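Uncharacterized HTH-type transcriptional regulator YydK (Bacillus subtilis subsp. subtilis, PDB 3BWG) is an uncharacterized member of the GntR family that probably binds DNA through its winged helix-turn-helix domain and regulates transcription. Local coordinates at residues 10-13 with 14-17. Residues are numbered along the deposited sequence; the frame is centred on the assembly and turned at random.
Sequences IATE and IETY
I14 lies one helical turn beyond I10, and the two branched side chains meet at their methyls, I14 CD1 lying 3.7 Å from I10 CG2. With CG1 placed beside its own backbone N (chi1 -77°), I14 runs back along the helix, bringing CG1 within 3.4 Å of I10 O. I10 O also accepts a hydrogen bond from I14 N, at 2.9 Å. Isoleucine suits both places because this side is buried against F39 and helix 43-55. E13 gives its carbonyl to the next turn, Y17 N reaching E13 O at 2.9 Å; partly exposed, it also lays its side chain against F39. On T12 O two donors converge from opposite faces of the carbonyl plane, T16 N at 3.0 Å and T16 OG1 at 3.1 Å; the T16 hydroxyl thus donates within the helix. E15, extended beyond CG, carries OE1 alongside the preceding turn, 3.6 Å from T12 CA, while OE2 forms a weak, long ion pair with K56. With an alanine in place of E15, K56 would probably lose this acidic partner and the T12 backbone some cover. This amphipathic alpha-helix is the first of the GntR-type winged helix-turn-helix domain, packed against the predicted DNA-binding motif.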
ATOM      1  N   ILE B  10      21.834   2.141 -16.340  1.00 44.31           N
ATOM      2  CA  ILE B  10      22.584   1.716 -15.158  1.00 43.03           C
ATOM      3  C   ILE B  10      21.617   1.175 -14.085  1.00 43.49           C
ATOM      4  O   ILE B  10      21.842   0.098 -13.520  1.00 44.01           O
ATOM      5  CB  ILE B  10      23.432   2.877 -14.540  1.00 42.49           C
ATOM      6  CG1 ILE B  10      24.423   3.532 -15.546  1.00 41.70           C
ATOM      7  CG2 ILE B  10      24.102   2.426 -13.230  1.00 41.93           C
ATOM      8  CD1 ILE B  10      25.351   2.610 -16.249  1.00 42.15           C
ATOM      9  N   ALA B  11      20.552   1.929 -13.804  1.00 43.01           N
ATOM     10  CA  ALA B  11      19.479   1.469 -12.911  1.00 43.09           C
ATOM     11  C   ALA B  11      19.033   0.041 -13.258  1.00 43.25           C
ATOM     12  O   ALA B  11      18.996  -0.833 -12.387  1.00 42.55           O
ATOM     13  CB  ALA B  11      18.310   2.429 -12.950  1.00 42.63           C
ATOM     14  N   THR B  12      18.760  -0.207 -14.541  1.00 43.72           N
ATOM     15  CA  THR B  12      18.256  -1.509 -14.978  1.00 44.93           C
ATOM     16  C   THR B  12      19.281  -2.645 -14.790  1.00 45.79           C
ATOM     17  O   THR B  12      18.918  -3.748 -14.357  1.00 46.88           O
ATOM     18  CB  THR B  12      17.687  -1.428 -16.425  1.00 45.58           C
ATOM     19  OG1 THR B  12      16.428  -0.741 -16.395  1.00 44.79           O
ATOM     20  CG2 THR B  12      17.503  -2.824 -17.070  1.00 45.93           C
ATOM     21  N   GLU B  13      20.552  -2.364 -15.079  1.00 45.78           N
ATOM     22  CA  GLU B  13      21.619  -3.351 -14.921  1.00 45.96           C
ATOM     23  C   GLU B  13      21.844  -3.693 -13.443  1.00 45.60           C
ATOM     24  O   GLU B  13      22.162  -4.838 -13.106  1.00 45.73           O
ATOM     25  CB  GLU B  13      22.920  -2.857 -15.567  1.00 46.68           C
ATOM     26  CG  GLU B  13      22.795  -2.552 -17.069  1.00 48.99           C
ATOM     27  CD  GLU B  13      23.976  -3.042 -17.923  1.00 49.94           C
ATOM     28  OE1 GLU B  13      25.145  -2.801 -17.541  1.00 50.98           O
ATOM     29  OE2 GLU B  13      23.727  -3.658 -18.992  1.00 50.02           O
ATOM     30  N   ILE B  14      21.681  -2.687 -12.579  1.00 43.58           N
ATOM     31  CA  ILE B  14      21.721  -2.862 -11.118  1.00 43.77           C
ATOM     32  C   ILE B  14      20.595  -3.758 -10.552  1.00 44.43           C
ATOM     33  O   ILE B  14      20.876  -4.656  -9.754  1.00 44.16           O
ATOM     34  CB  ILE B  14      21.749  -1.510 -10.411  1.00 42.36           C
ATOM     35  CG1 ILE B  14      23.151  -0.924 -10.506  1.00 40.35           C
ATOM     36  CG2 ILE B  14      21.336  -1.654  -8.956  1.00 43.26           C
ATOM     37  CD1 ILE B  14      23.225   0.549 -10.222  1.00 38.65           C
ATOM     38  N   GLU B  15      19.345  -3.510 -10.964  1.00 44.81           N
ATOM     39  CA  GLU B  15      18.239  -4.456 -10.747  1.00 45.82           C
ATOM     40  C   GLU B  15      18.565  -5.880 -11.172  1.00 45.84           C
ATOM     41  O   GLU B  15      18.353  -6.793 -10.400  1.00 45.18           O
ATOM     42  CB  GLU B  15      16.996  -3.999 -11.492  1.00 48.52           C
ATOM     43  CG  GLU B  15      16.098  -3.096 -10.669  1.00 52.23           C
ATOM     44  CD  GLU B  15      15.197  -2.223 -11.519  1.00 54.35           C
ATOM     45  OE1 GLU B  15      15.499  -2.010 -12.723  1.00 55.95           O
ATOM     46  OE2 GLU B  15      14.181  -1.735 -10.971  1.00 56.74           O
ATOM     47  N   THR B  16      19.071  -6.054 -12.406  1.00 44.77           N
ATOM     48  CA  THR B  16      19.546  -7.354 -12.929  1.00 44.81           C
ATOM     49  C   THR B  16      20.600  -8.011 -12.038  1.00 45.01           C
ATOM     50  O   THR B  16      20.543  -9.226 -11.774  1.00 45.95           O
ATOM     51  CB  THR B  16      20.160  -7.214 -14.366  1.00 43.57           C
ATOM     52  OG1 THR B  16      19.163  -6.732 -15.269  1.00 42.74           O
ATOM     53  CG2 THR B  16      20.729  -8.560 -14.887  1.00 42.86           C
ATOM     54  N   TYR B  17      21.576  -7.215 -11.612  1.00 44.61           N
ATOM     55  CA  TYR B  17      22.571  -7.663 -10.653  1.00 45.43           C
ATOM     56  C   TYR B  17      21.929  -8.211  -9.352  1.00 46.62           C
ATOM     57  O   TYR B  17      22.378  -9.227  -8.811  1.00 45.12           O
ATOM     58  CB  TYR B  17      23.551  -6.526 -10.352  1.00 45.36           C
ATOM     59  CG  TYR B  17      24.561  -6.882  -9.287  1.00 45.66           C
ATOM     60  CD1 TYR B  17      24.247  -6.730  -7.917  1.00 44.84           C
ATOM     61  CD2 TYR B  17      25.824  -7.410  -9.638  1.00 45.27           C
ATOM     62  CE1 TYR B  17      25.169  -7.067  -6.921  1.00 44.98           C
ATOM     63  CE2 TYR B  17      26.759  -7.742  -8.652  1.00 45.27           C
ATOM     64  CZ  TYR B  17      26.423  -7.574  -7.294  1.00 45.53           C
ATOM     65  OH  TYR B  17      27.327  -7.904  -6.318  1.00 44.85           O
TER